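Local coordinates for hypothetical leucine rich repeat protein (Pseudoflavonifractor capillosus, PDB 4OJU) that is of unknown function but carries BspA-type leucine-rich repeats and is probably a protein-binding domain of a longer, metal-binding SLH-containing protein, at residues E6-V11 / T15-F20; I117-S122 / N128-S133; A24-Y29 / A39-S44. All blocks are in the same frame, centred on the assembly; numbering follows the deposited sequence. Where two conformers were deposited one is given.

Contact 1. Residues E6-V11 / T15-F20; sequences ESTVQV and TFEIWF
Backbone hydrogen bonds pair V9 with F16 in both directions, each 2.8 Å from N to O, and S7 O accepts from I18 N. At the far end I18 O is gripped twice, by E6 N at 2.7 Å and by the longer bond from S7 N at 3.2 Å. Two residues facing one make a classic beta bulge in this antiparallel hairpin, whose strands 6-11 and 15-19 run at 155° with axes 4.7 Å apart. Among the polar side chains, T15 OG1 donates to Q10 OE1 at 2.6 Å, tilted 17° from the amide's carbonyl plane; the bend at Q10 chi2 (74°) brings the amide over. A water bridges T15 OG1 to Q10 NE2, which also reaches G12 O. A valine in place of T15 would probably leave Q10 OE1 without its donor and the amide freer to turn. The apolar contacts set V9 CG2 against I18 CD1 at 3.6 Å, on the face that packs on V45, while T8 CG2 meets T15 CG2 at 3.7 Å on the other. A CH-pi contact places E6 CB squarely over the F20 ring, 3.7 Å from its centroid.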
ATOM      1  N   GLU A   6     -38.114   8.945   1.159  1.00 29.00           N
ATOM      2  CA  GLU A   6     -39.350   9.717   1.319  1.00 28.73           C
ATOM      3  C   GLU A   6     -39.233  11.013   0.543  1.00 31.12           C
ATOM      4  O   GLU A   6     -40.160  11.365  -0.163  1.00 31.13           O
ATOM      5  CB  GLU A   6     -39.655  10.005   2.788  1.00 30.10           C
ATOM      6  CG  GLU A   6     -40.973  10.747   2.975  1.00 38.44           C
ATOM      7  CD  GLU A   6     -41.319  11.077   4.415  1.00 55.08           C
ATOM      8  OE1 GLU A   6     -40.383  11.351   5.202  1.00 43.95           O
ATOM      9  OE2 GLU A   6     -42.527  11.102   4.748  1.00 53.33           O
ATOM     10  N   SER A   7     -38.113  11.748   0.702  1.00 28.52           N
ATOM     11  CA  SER A   7     -37.905  12.998  -0.034  1.00 29.18           C
ATOM     12  C   SER A   7     -36.419  13.311  -0.210  1.00 31.87           C
ATOM     13  O   SER A   7     -35.566  12.758   0.485  1.00 28.75           O
ATOM     14  CB  SER A   7     -38.639  14.172   0.620  1.00 35.10           C
ATOM     15  OG  SER A   7     -38.203  14.449   1.939  1.00 45.28           O
ATOM     16  N   THR A   8     -36.125  14.177  -1.170  1.00 29.29           N
ATOM     17  CA  THR A   8     -34.768  14.629  -1.474  1.00 28.49           C
ATOM     18  C   THR A   8     -34.718  16.109  -1.168  1.00 33.49           C
ATOM     19  O   THR A   8     -35.602  16.862  -1.605  1.00 34.67           O
ATOM     20  CB  THR A   8     -34.399  14.289  -2.915  1.00 35.59           C
ATOM     21  OG1 THR A   8     -34.610  12.883  -3.105  1.00 37.81           O
ATOM     22  CG2 THR A   8     -32.955  14.645  -3.251  1.00 28.40           C
ATOM     23  N   VAL A   9     -33.715  16.525  -0.390  1.00 27.52           N
ATOM     24  CA  VAL A   9     -33.588  17.915   0.024  1.00 27.89           C
ATOM     25  C   VAL A   9     -32.206  18.435  -0.360  1.00 30.96           C
ATOM     26  O   VAL A   9     -31.198  17.753  -0.144  1.00 29.62           O
ATOM     27  CB  VAL A   9     -33.879  18.086   1.544  1.00 31.97           C
ATOM     28  CG1 VAL A   9     -33.708  19.538   1.986  1.00 32.50           C
ATOM     29  CG2 VAL A   9     -35.299  17.630   1.889  1.00 32.24           C
ATOM     30  N   GLN A  10     -32.171  19.634  -0.940  1.00 26.66           N
ATOM     31  CA  GLN A  10     -30.929  20.324  -1.269  1.00 27.42           C
ATOM     32  C   GLN A  10     -30.694  21.448  -0.247  1.00 32.20           C
ATOM     33  O   GLN A  10     -31.596  22.257  -0.017  1.00 30.41           O
ATOM     34  CB  GLN A  10     -30.972  20.888  -2.705  1.00 29.72           C
ATOM     35  CG  GLN A  10     -29.619  21.418  -3.191  1.00 31.80           C
ATOM     36  CD  GLN A  10     -28.642  20.322  -3.522  1.00 39.35           C
ATOM     37  OE1 GLN A  10     -29.017  19.200  -3.883  1.00 29.17           O
ATOM     38  NE2 GLN A  10     -27.355  20.624  -3.418  1.00 35.12           N
ATOM     39  N   VAL A  11     -29.501  21.464   0.396  1.00 29.84           N
ATOM     40  CA  VAL A  11     -29.096  22.489   1.371  1.00 30.92           C
ATOM     41  C   VAL A  11     -27.766  22.991   0.899  1.00 33.26           C
ATOM     42  O   VAL A  11     -26.752  22.330   1.122  1.00 31.35           O
ATOM     43  CB  VAL A  11     -29.044  22.010   2.855  1.00 34.63           C
ATOM     44  CG1 VAL A  11     -28.754  23.180   3.792  1.00 35.65           C
ATOM     45  CG2 VAL A  11     -30.332  21.308   3.269  1.00 34.43           C
ATOM     46  N   THR A  15     -26.797  17.458  -1.039  1.00 24.20           N
ATOM     47  CA  THR A  15     -28.033  16.754  -1.393  1.00 23.49           C
ATOM     48  C   THR A  15     -28.265  15.698  -0.329  1.00 26.68           C
ATOM     49  O   THR A  15     -27.356  14.934  -0.047  1.00 23.36           O
ATOM     50  CB  THR A  15     -27.989  16.102  -2.791  1.00 26.62           C
ATOM     51  OG1 THR A  15     -27.539  17.043  -3.754  1.00 28.54           O
ATOM     52  CG2 THR A  15     -29.343  15.500  -3.190  1.00 25.33           C
ATOM     53  N   PHE A  16     -29.480  15.629   0.219  1.00 23.90           N
ATOM     54  CA  PHE A  16     -29.828  14.611   1.194  1.00 22.58           C
ATOM     55  C   PHE A  16     -31.004  13.810   0.751  1.00 28.02           C
ATOM     56  O   PHE A  16     -31.963  14.373   0.192  1.00 28.05           O
ATOM     57  CB  PHE A  16     -30.191  15.230   2.556  1.00 23.91           C
ATOM     58  CG  PHE A  16     -29.113  16.026   3.213  1.00 24.94           C
ATOM     59  CD1 PHE A  16     -28.164  15.409   4.027  1.00 27.24           C
ATOM     60  CD2 PHE A  16     -29.035  17.398   3.025  1.00 26.22           C
ATOM     61  CE1 PHE A  16     -27.144  16.156   4.624  1.00 28.80           C
ATOM     62  CE2 PHE A  16     -28.040  18.140   3.638  1.00 28.99           C
ATOM     63  CZ  PHE A  16     -27.092  17.518   4.430  1.00 27.54           C
ATOM     64  N   GLU A  17     -30.976  12.506   1.070  1.00 22.98           N
ATOM     65  CA  GLU A  17     -32.143  11.664   0.878  1.00 23.51           C
ATOM     66  C   GLU A  17     -32.664  11.347   2.260  1.00 27.62           C
ATOM     67  O   GLU A  17     -31.887  10.913   3.126  1.00 24.50           O
ATOM     68  CB  GLU A  17     -31.828  10.400   0.085  1.00 24.57           C
ATOM     69  CG  GLU A  17     -31.721  10.682  -1.399  1.00 29.01           C
ATOM     70  CD  GLU A  17     -31.344   9.495  -2.254  1.00 43.38           C
ATOM     71  OE1 GLU A  17     -30.872   8.479  -1.696  1.00 36.42           O
ATOM     72  OE2 GLU A  17     -31.490   9.592  -3.492  1.00 42.81           O
ATOM     73  N   ILE A  18     -33.929  11.662   2.503  1.00 24.77           N
ATOM     74  CA  ILE A  18     -34.596  11.379   3.772  1.00 25.02           C
ATOM     75  C   ILE A  18     -35.355  10.084   3.556  1.00 30.25           C
ATOM     76  O   ILE A  18     -36.181  10.019   2.645  1.00 28.55           O
ATOM     77  CB  ILE A  18     -35.512  12.561   4.220  1.00 28.30           C
ATOM     78  CG1 ILE A  18     -34.663  13.822   4.503  1.00 28.68           C
ATOM     79  CG2 ILE A  18     -36.370  12.181   5.430  1.00 29.43           C
ATOM     80  CD1 ILE A  18     -35.491  15.118   4.488  1.00 33.08           C
ATOM     81  N   TRP A  19     -35.085   9.079   4.403  1.00 27.63           N
ATOM     82  CA  TRP A  19     -35.662   7.739   4.346  1.00 29.83           C
ATOM     83  C   TRP A  19     -36.899   7.630   5.206  1.00 29.66           C
ATOM     84  O   TRP A  19     -37.033   8.380   6.164  1.00 28.54           O
ATOM     85  CB  TRP A  19     -34.606   6.742   4.836  1.00 30.29           C
ATOM     86  CG  TRP A  19     -33.352   6.800   4.031  1.00 32.41           C
ATOM     87  CD1 TRP A  19     -32.227   7.519   4.306  1.00 34.65           C
ATOM     88  CD2 TRP A  19     -33.112   6.126   2.800  1.00 33.68           C
ATOM     89  NE1 TRP A  19     -31.310   7.351   3.299  1.00 34.18           N
ATOM     90  CE2 TRP A  19     -31.830   6.506   2.357  1.00 36.79           C
ATOM     91  CE3 TRP A  19     -33.856   5.225   2.026  1.00 37.56           C
ATOM     92  CZ2 TRP A  19     -31.265   6.000   1.181  1.00 37.17           C
ATOM     93  CZ3 TRP A  19     -33.282   4.699   0.870  1.00 40.05           C
ATOM     94  CH2 TRP A  19     -32.005   5.096   0.453  1.00 39.74           C
ATOM     95  N   PHE A  20     -37.791   6.669   4.910  1.00 26.05           N
ATOM     96  CA  PHE A  20     -38.971   6.437   5.719  1.00 26.57           C
ATOM     97  C   PHE A  20     -38.616   5.955   7.160  1.00 32.88           C
ATOM     98  O   PHE A  20     -39.461   6.080   8.041  1.00 31.70           O
ATOM     99  CB  PHE A  20     -39.922   5.468   5.022  1.00 29.32           C
ATOM    100  CG  PHE A  20     -40.794   6.170   4.001  1.00 30.64           C
ATOM    101  CD1 PHE A  20     -41.839   6.994   4.402  1.00 33.43           C
ATOM    102  CD2 PHE A  20     -40.553   6.024   2.638  1.00 30.57           C
ATOM    103  CE1 PHE A  20     -42.634   7.648   3.457  1.00 33.85           C
ATOM    104  CE2 PHE A  20     -41.352   6.680   1.693  1.00 32.18           C
ATOM    105  CZ  PHE A  20     -42.378   7.491   2.109  1.00 31.41           C
TER
HETATM  106  O   HOH W   1     -39.146   9.925   7.145  1.00 35.98           O
HETATM  107  O   HOH W   2     -32.950  11.303  -4.582  1.00 48.85           O
HETATM  108  O   HOH W   3     -25.292  18.481  -4.032  1.00 29.07           O

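Contact 2. Residues I117-S122 / N128-S133; sequences ITIPAS and NPFRWS
The F130 ring meets I119 CD1 at its edge, near the ring plane, with CZ 4.2 Å from that methyl. I117 comes in obliquely: its CG2 lies 3.9 Å from F130 CZ, and its CD1 is 4.0 Å from CE1, so both methyls come to the CE1-CZ corner from one side of the ring plane, the side away from P129 CB. One face of the phenyl carries P129 CB, 3.9 Å above the plane and over the centre, so the preceding residue probably helps hold the tilt of the ring. The other flat groups of 128-133 serve a different surface. There R131 CG sits 3.5 Å above the centre of the W132 indole, and R131 NH2 makes a salt bridge to D112 of the second subunit.

With CG anti to the carbonyl carbon (chi1 -44°), F130 sends its ring toward strand 117-119. On the isoleucine side, chi1 of I117 (-161°) puts CG2 between the backbone N and the carbonyl carbon, where it can press on the ring. No hydrogen bond crosses this buried contact, which is apolar throughout. The F130 backbone opens a type II turn, closed by S133 N to F130 O at 3.0 Å.

The geometry fits the interior of a leucine-rich repeat solenoid, with apolar side chains pointing inward from opposing walls; F130 also packs on N128, and I119 on M141, of the third subunit. Strand 116-119 pairs in parallel with 138-141, while 128-133 follows strand 125-127 of the other sheet. Further along the interior, F130 touches L136, and I119 packs on I103 of strand 102-103 and on V139 of strand 138-141.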
ATOM      1  N   ILE A 117      -5.234  10.977  10.743  1.00 27.75           N
ATOM      2  CA  ILE A 117      -6.653  10.922  11.045  1.00 26.34           C
ATOM      3  C   ILE A 117      -6.798  10.466  12.503  1.00 28.33           C
ATOM      4  O   ILE A 117      -5.974   9.683  13.016  1.00 26.32           O
ATOM      5  CB  ILE A 117      -7.444  10.048  10.022  1.00 28.31           C
ATOM      6  CG1 ILE A 117      -8.962  10.380  10.071  1.00 28.12           C
ATOM      7  CG2 ILE A 117      -7.149   8.530  10.189  1.00 28.27           C
ATOM      8  CD1 ILE A 117      -9.804   9.969   8.873  1.00 31.16           C
ATOM      9  N   THR A 118      -7.814  11.002  13.172  1.00 24.51           N
ATOM     10  CA  THR A 118      -8.144  10.622  14.541  1.00 24.01           C
ATOM     11  C   THR A 118      -9.432   9.839  14.504  1.00 26.82           C
ATOM     12  O   THR A 118     -10.440  10.343  14.036  1.00 24.97           O
ATOM     13  CB  THR A 118      -8.205  11.834  15.461  1.00 27.43           C
ATOM     14  OG1 THR A 118      -6.901  12.410  15.468  1.00 31.17           O
ATOM     15  CG2 THR A 118      -8.594  11.462  16.892  1.00 25.87           C
ATOM     16  N   ILE A 119      -9.404   8.620  15.019  1.00 23.92           N
ATOM     17  CA  ILE A 119     -10.559   7.736  15.036  1.00 23.43           C
ATOM     18  C   ILE A 119     -11.271   7.863  16.372  1.00 27.45           C
ATOM     19  O   ILE A 119     -10.676   7.610  17.419  1.00 27.17           O
ATOM     20  CB  ILE A 119     -10.117   6.267  14.751  1.00 27.30           C
ATOM     21  CG1 ILE A 119      -9.326   6.114  13.434  1.00 26.68           C
ATOM     22  CG2 ILE A 119     -11.276   5.278  14.812  1.00 29.05           C
ATOM     23  CD1 ILE A 119     -10.011   6.556  12.093  1.00 30.55           C
ATOM     24  N   PRO A 120     -12.573   8.193  16.350  1.00 24.95           N
ATOM     25  CA  PRO A 120     -13.338   8.274  17.601  1.00 25.37           C
ATOM     26  C   PRO A 120     -13.415   6.936  18.332  1.00 27.65           C
ATOM     27  O   PRO A 120     -13.354   5.872  17.694  1.00 24.52           O
ATOM     28  CB  PRO A 120     -14.730   8.684  17.118  1.00 26.95           C
ATOM     29  CG  PRO A 120     -14.488   9.356  15.824  1.00 29.98           C
ATOM     30  CD  PRO A 120     -13.414   8.556  15.192  1.00 25.07           C
ATOM     31  N   ALA A 121     -13.596   6.994  19.663  1.00 25.23           N
ATOM     32  CA  ALA A 121     -13.705   5.798  20.514  1.00 26.32           C
ATOM     33  C   ALA A 121     -14.927   4.917  20.121  1.00 28.12           C
ATOM     34  O   ALA A 121     -14.903   3.703  20.328  1.00 28.75           O
ATOM     35  CB  ALA A 121     -13.804   6.205  21.986  1.00 28.15           C
ATOM     36  N   SER A 122     -15.959   5.520  19.521  1.00 22.85           N
ATOM     37  CA  SER A 122     -17.185   4.814  19.129  1.00 22.23           C
ATOM     38  C   SER A 122     -16.990   3.894  17.887  1.00 23.60           C
ATOM     39  O   SER A 122     -17.796   3.000  17.652  1.00 24.02           O
ATOM     40  CB  SER A 122     -18.298   5.828  18.869  1.00 24.95           C
ATOM     41  OG  SER A 122     -17.897   6.721  17.837  1.00 28.74           O
ATOM     42  N   ASN A 128     -10.627  -1.262   5.051  1.00 30.86           N
ATOM     43  CA  ASN A 128      -9.494  -0.479   4.460  1.00 27.91           C
ATOM     44  C   ASN A 128      -9.928   0.873   3.838  1.00 27.35           C
ATOM     45  O   ASN A 128     -10.102   1.004   2.625  1.00 26.67           O
ATOM     46  CB  ASN A 128      -8.635  -1.266   3.474  1.00 26.13           C
ATOM     47  CG  ASN A 128      -7.316  -0.569   3.165  1.00 30.26           C
ATOM     48  OD1 ASN A 128      -7.009   0.541   3.645  1.00 25.44           O
ATOM     49  ND2 ASN A 128      -6.489  -1.209   2.389  1.00 26.71           N
ATOM     50  N   PRO A 129     -10.124   1.896   4.690  1.00 21.40           N
ATOM     51  CA  PRO A 129     -10.593   3.191   4.174  1.00 19.64           C
ATOM     52  C   PRO A 129      -9.479   4.049   3.587  1.00 23.56           C
ATOM     53  O   PRO A 129      -9.782   5.046   2.966  1.00 22.78           O
ATOM     54  CB  PRO A 129     -11.157   3.883   5.436  1.00 19.93           C
ATOM     55  CG  PRO A 129     -11.223   2.764   6.517  1.00 24.95           C
ATOM     56  CD  PRO A 129     -10.055   1.914   6.167  1.00 22.21           C
ATOM     57  N   PHE A 130      -8.212   3.722   3.838  1.00 21.33           N
ATOM     58  CA  PHE A 130      -7.093   4.598   3.484  1.00 20.63           C
ATOM     59  C   PHE A 130      -6.210   4.087   2.345  1.00 24.29           C
ATOM     60  O   PHE A 130      -5.151   4.673   2.088  1.00 21.70           O
ATOM     61  CB  PHE A 130      -6.254   4.811   4.748  1.00 22.66           C
ATOM     62  CG  PHE A 130      -7.126   5.089   5.967  1.00 24.06           C
ATOM     63  CD1 PHE A 130      -7.885   6.252   6.050  1.00 25.00           C
ATOM     64  CD2 PHE A 130      -7.142   4.213   7.048  1.00 26.74           C
ATOM     65  CE1 PHE A 130      -8.688   6.507   7.166  1.00 26.22           C
ATOM     66  CE2 PHE A 130      -7.942   4.469   8.161  1.00 28.37           C
ATOM     67  CZ  PHE A 130      -8.715   5.610   8.207  1.00 26.44           C
ATOM     68  N   ARG A 131      -6.667   3.052   1.617  1.00 21.50           N
ATOM     69  CA  ARG A 131      -5.900   2.489   0.501  1.00 21.66           C
ATOM     70  C   ARG A 131      -5.505   3.581  -0.491  1.00 25.33           C
ATOM     71  O   ARG A 131      -6.333   4.445  -0.798  1.00 23.89           O
ATOM     72  CB  ARG A 131      -6.698   1.395  -0.220  1.00 20.10           C
ATOM     73  CG  ARG A 131      -5.822   0.487  -1.101  1.00 26.92           C
ATOM     74  CD  ARG A 131      -6.619  -0.723  -1.524  1.00 28.34           C
ATOM     75  NE  ARG A 131      -5.881  -1.578  -2.452  1.00 25.55           N
ATOM     76  CZ  ARG A 131      -6.381  -2.676  -3.016  1.00 30.38           C
ATOM     77  NH1 ARG A 131      -7.605  -3.084  -2.718  1.00 25.48           N
ATOM     78  NH2 ARG A 131      -5.651  -3.383  -3.864  1.00 29.65           N
ATOM     79  N   TRP A 132      -4.226   3.566  -0.936  1.00 22.23           N
ATOM     80  CA  TRP A 132      -3.618   4.491  -1.915  1.00 23.64           C
ATOM     81  C   TRP A 132      -3.436   5.912  -1.369  1.00 29.68           C
ATOM     82  O   TRP A 132      -2.925   6.766  -2.091  1.00 30.51           O
ATOM     83  CB  TRP A 132      -4.403   4.544  -3.264  1.00 21.92           C
ATOM     84  CG  TRP A 132      -4.742   3.197  -3.828  1.00 22.10           C
ATOM     85  CD1 TRP A 132      -3.876   2.185  -4.114  1.00 25.50           C
ATOM     86  CD2 TRP A 132      -6.056   2.691  -4.107  1.00 21.77           C
ATOM     87  NE1 TRP A 132      -4.569   1.083  -4.565  1.00 25.23           N
ATOM     88  CE2 TRP A 132      -5.906   1.370  -4.583  1.00 25.80           C
ATOM     89  CE3 TRP A 132      -7.351   3.241  -4.030  1.00 21.74           C
ATOM     90  CZ2 TRP A 132      -7.001   0.569  -4.933  1.00 25.23           C
ATOM     91  CZ3 TRP A 132      -8.429   2.467  -4.436  1.00 23.17           C
ATOM     92  CH2 TRP A 132      -8.250   1.138  -4.862  1.00 24.22           C
ATOM     93  N   SER A 133      -3.852   6.188  -0.136  1.00 27.35           N
ATOM     94  CA  SER A 133      -3.609   7.511   0.427  1.00 28.47           C
ATOM     95  C   SER A 133      -2.166   7.502   0.947  1.00 39.00           C
ATOM     96  O   SER A 133      -1.903   7.061   2.073  1.00 38.10           O
ATOM     97  CB  SER A 133      -4.618   7.851   1.515  1.00 28.00           C
ATOM     98  OG  SER A 133      -5.902   7.963   0.932  1.00 30.36           O
TER

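Contact 3. Residues A24-Y29 / A39-S44; sequences ATLTRY and ADIPAS. With EDO (1,2-ethanediol), chain E; EDO (1,2-ethanediol), chain G.
L26 and Y29 of strand 24-29 reach across the interior to I41 and A39. The two segments thereby connect the two walls of a solenoid of the leucine-rich repeat type at its N-terminal end: strand 24-29 pairs in parallel with 52-58 in one sheet, while strand 38-40 opens the parallel sheet that continues with 70-72 and 93-95. The segments keep well apart as backbones, the CA atoms of L26 and I41 lying 8.7 Å from each other, so side chains alone make the contact and no hydrogen bond crosses it.

In chain order, L26 comes first. Its CG lies anti to the backbone N (chi1 -167°), which extends the side chain toward 39-44, and CD1 meets the CG2 methyl of I41 with CG1 close by. The two side chains cross at a slant. L26 was deposited in two conformers, so the short CD1-CG2 separation in this conformer is doubtful as evidence of strain. I58 of strand 52-58 touches both residues.

Three residues on, Y29 also has an extended first torsion (chi1 179°), and its CE1 approaches A39 CB at 4.2 Å, obliquely to the ring. F63 stacks on the tyrosine ring and Y14 meets it with planes at about 55°, so aromatic neighbours, more than the small methyl of A39, probably hold its orientation.

V71 of strand 70-72, the next strand of the parallel sheet, touches both A39 and I41. Past this apolar patch, S44 OG is hydrogen-bonded to E52 OE1 and takes a hydrogen bond from O1 of a 1,2-ethanediol molecule (chain G), 2.9 Å away.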
ATOM      1  N   ALA A  24     -31.534  10.644   7.498  1.00 22.32           N
ATOM      2  CA  ALA A  24     -31.118  11.234   6.244  1.00 22.50           C
ATOM      3  C   ALA A  24     -29.710  10.784   5.866  1.00 27.01           C
ATOM      4  O   ALA A  24     -28.852  10.599   6.733  1.00 25.75           O
ATOM      5  CB  ALA A  24     -31.171  12.746   6.334  1.00 22.79           C
ATOM      6  N   THR A  25     -29.492  10.593   4.569  1.00 23.37           N
ATOM      7  CA  THR A  25     -28.180  10.259   4.026  1.00 22.51           C
ATOM      8  C   THR A  25     -27.715  11.421   3.187  1.00 25.67           C
ATOM      9  O   THR A  25     -28.492  11.911   2.348  1.00 25.98           O
ATOM     10  CB  THR A  25     -28.259   8.963   3.165  1.00 26.05           C
ATOM     11  OG1 THR A  25     -28.610   7.879   4.010  1.00 28.43           O
ATOM     12  CG2 THR A  25     -26.935   8.634   2.424  1.00 22.69           C
ATOM     13  N   LEU A  26     -26.451  11.849   3.393  1.00 22.52           N
ATOM     14  CA  LEU A  26     -25.821  12.878   2.565  0.50 22.24           C
ATOM     15  C   LEU A  26     -25.389  12.150   1.297  1.00 25.87           C
ATOM     16  O   LEU A  26     -24.459  11.336   1.348  1.00 22.76           O
ATOM     17  CB  LEU A  26     -24.635  13.545   3.299  0.50 22.06           C
ATOM     18  CG  LEU A  26     -24.076  14.853   2.689  0.50 26.51           C
ATOM     19  CD1 LEU A  26     -23.265  15.601   3.696  0.50 26.16           C
ATOM     20  CD2 LEU A  26     -23.194  14.597   1.458  0.50 26.11           C
ATOM     21  N   THR A  27     -26.107  12.365   0.185  1.00 23.49           N
ATOM     22  CA  THR A  27     -25.800  11.610  -1.041  1.00 22.19           C
ATOM     23  C   THR A  27     -24.821  12.279  -1.981  1.00 24.70           C
ATOM     24  O   THR A  27     -24.144  11.571  -2.732  1.00 23.26           O
ATOM     25  CB  THR A  27     -27.084  11.276  -1.807  1.00 28.23           C
ATOM     26  OG1 THR A  27     -27.740  12.489  -2.174  1.00 27.75           O
ATOM     27  CG2 THR A  27     -28.026  10.378  -1.013  1.00 28.58           C
ATOM     28  N   ARG A  28     -24.752  13.625  -1.975  0.50 22.93           N
ATOM     29  CA  ARG A  28     -23.852  14.330  -2.889  0.50 23.32           C
ATOM     30  C   ARG A  28     -23.437  15.710  -2.386  0.50 27.24           C
ATOM     31  O   ARG A  28     -24.247  16.433  -1.814  0.50 26.79           O
ATOM     32  CB  ARG A  28     -24.534  14.492  -4.270  0.50 23.66           C
ATOM     33  CG  ARG A  28     -23.547  14.862  -5.389  0.50 36.55           C
ATOM     34  CD  ARG A  28     -24.212  15.227  -6.713  0.50 45.28           C
ATOM     35  NE  ARG A  28     -24.417  16.663  -6.950  0.50 59.44           N
ATOM     36  CZ  ARG A  28     -25.606  17.247  -7.124  0.50 74.01           C
ATOM     37  NH1 ARG A  28     -26.720  16.528  -7.083  0.50 59.07           N
ATOM     38  NH2 ARG A  28     -25.686  18.553  -7.332  0.50 64.60           N
ATOM     39  N   TYR A  29     -22.174  16.080  -2.667  1.00 24.86           N
ATOM     40  CA  TYR A  29     -21.609  17.391  -2.400  1.00 25.15           C
ATOM     41  C   TYR A  29     -21.317  18.023  -3.753  1.00 29.82           C
ATOM     42  O   TYR A  29     -20.559  17.459  -4.544  1.00 28.20           O
ATOM     43  CB  TYR A  29     -20.352  17.293  -1.552  1.00 25.48           C
ATOM     44  CG  TYR A  29     -19.703  18.627  -1.261  1.00 26.85           C
ATOM     45  CD1 TYR A  29     -20.168  19.441  -0.227  1.00 28.25           C
ATOM     46  CD2 TYR A  29     -18.581  19.043  -1.968  1.00 27.34           C
ATOM     47  CE1 TYR A  29     -19.515  20.624   0.112  1.00 29.00           C
ATOM     48  CE2 TYR A  29     -17.935  20.239  -1.660  1.00 28.26           C
ATOM     49  CZ  TYR A  29     -18.388  21.011  -0.599  1.00 34.05           C
ATOM     50  OH  TYR A  29     -17.727  22.165  -0.253  1.00 32.85           O
ATOM     51  N   ALA A  39     -15.981  21.609   4.291  1.00 27.15           N
ATOM     52  CA  ALA A  39     -17.328  21.031   4.329  1.00 25.35           C
ATOM     53  C   ALA A  39     -17.773  20.823   5.765  1.00 29.04           C
ATOM     54  O   ALA A  39     -17.370  19.852   6.406  1.00 28.56           O
ATOM     55  CB  ALA A  39     -17.365  19.719   3.556  1.00 24.73           C
ATOM     56  N   ASP A  40     -18.560  21.771   6.295  1.00 27.16           N
ATOM     57  CA  ASP A  40     -19.100  21.671   7.656  1.00 27.85           C
ATOM     58  C   ASP A  40     -20.457  21.014   7.483  1.00 31.73           C
ATOM     59  O   ASP A  40     -21.437  21.692   7.207  1.00 32.25           O
ATOM     60  CB  ASP A  40     -19.158  23.064   8.323  1.00 31.85           C
ATOM     61  CG  ASP A  40     -19.445  23.068   9.818  1.00 43.77           C
ATOM     62  OD1 ASP A  40     -19.353  21.984  10.454  1.00 43.38           O
ATOM     63  OD2 ASP A  40     -19.743  24.146  10.359  1.00 51.47           O
ATOM     64  N   ILE A  41     -20.491  19.684   7.502  1.00 27.32           N
ATOM     65  CA  ILE A  41     -21.701  18.913   7.207  1.00 26.10           C
ATOM     66  C   ILE A  41     -22.765  19.126   8.283  1.00 29.39           C
ATOM     67  O   ILE A  41     -22.468  18.922   9.461  1.00 27.44           O
ATOM     68  CB  ILE A  41     -21.377  17.396   7.019  1.00 27.75           C
ATOM     69  CG1 ILE A  41     -20.404  17.158   5.842  1.00 27.71           C
ATOM     70  CG2 ILE A  41     -22.664  16.573   6.873  1.00 27.44           C
ATOM     71  CD1 ILE A  41     -19.787  15.701   5.776  1.00 26.81           C
ATOM     72  N   PRO A  42     -24.014  19.498   7.906  1.00 29.46           N
ATOM     73  CA  PRO A  42     -25.055  19.689   8.944  1.00 30.00           C
ATOM     74  C   PRO A  42     -25.431  18.365   9.609  1.00 33.03           C
ATOM     75  O   PRO A  42     -25.409  17.312   8.964  1.00 31.13           O
ATOM     76  CB  PRO A  42     -26.233  20.297   8.188  1.00 32.33           C
ATOM     77  CG  PRO A  42     -25.967  20.071   6.760  1.00 36.44           C
ATOM     78  CD  PRO A  42     -24.523  19.786   6.549  1.00 31.41           C
ATOM     79  N   ALA A  43     -25.742  18.428  10.910  1.00 31.04           N
ATOM     80  CA  ALA A  43     -26.150  17.263  11.704  1.00 30.78           C
ATOM     81  C   ALA A  43     -27.607  16.878  11.423  1.00 30.00           C
ATOM     82  O   ALA A  43     -28.032  15.776  11.760  1.00 29.08           O
ATOM     83  CB  ALA A  43     -25.982  17.571  13.186  1.00 32.98           C
ATOM     84  N   SER A  44     -28.382  17.806  10.866  1.00 25.74           N
ATOM     85  CA  SER A  44     -29.776  17.538  10.551  1.00 26.49           C
ATOM     86  C   SER A  44     -30.211  18.268   9.278  1.00 30.91           C
ATOM     87  O   SER A  44     -29.542  19.198   8.829  1.00 31.75           O
ATOM     88  CB  SER A  44     -30.687  17.913  11.720  1.00 31.33           C
ATOM     89  OG  SER A  44     -30.754  19.316  11.888  1.00 41.81           O
TER
HETATM   90  C1  EDO E 201     -23.576  23.207  11.593  1.00 66.58           C
HETATM   91  O1  EDO E 201     -22.587  22.187  11.541  1.00 66.71           O
HETATM   92  C2  EDO E 201     -23.733  23.856  10.208  1.00 65.80           C
HETATM   93  O2  EDO E 201     -23.745  22.841   9.225  1.00 64.84           O
HETATM   94  C1  EDO G 203     -31.718  22.124  10.420  1.00 57.55           C
HETATM   95  O1  EDO G 203     -32.132  20.880   9.881  1.00 55.26           O
HETATM   96  C2  EDO G 203     -31.381  23.094   9.274  1.00 59.67           C
HETATM   97  O2  EDO G 203     -32.531  23.247   8.455  1.00 61.31           O

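Overall arrangement
From the N terminus the three contacts follow in series, none enclosing or crossing another. Contact 1 closes the short turn of a hairpin. Its second strand then continues into the sheet through strand 24-29, where contact 3 begins: E17 O and T25 N are 2.8 Å apart, a probable hydrogen bond, and the centres of the two contacts are about 10 Å apart. Contact 3 spans residues 30-38 and ties this sheet to the parallel sheet begun by 38-40. Contact 2 closes the loop over 123-127 much later, within the repeat region. Its nearest atoms lie about 12 Å from contact 3 and about 18 Å from contact 1, on the opposite side of the chain's centre from contact 1.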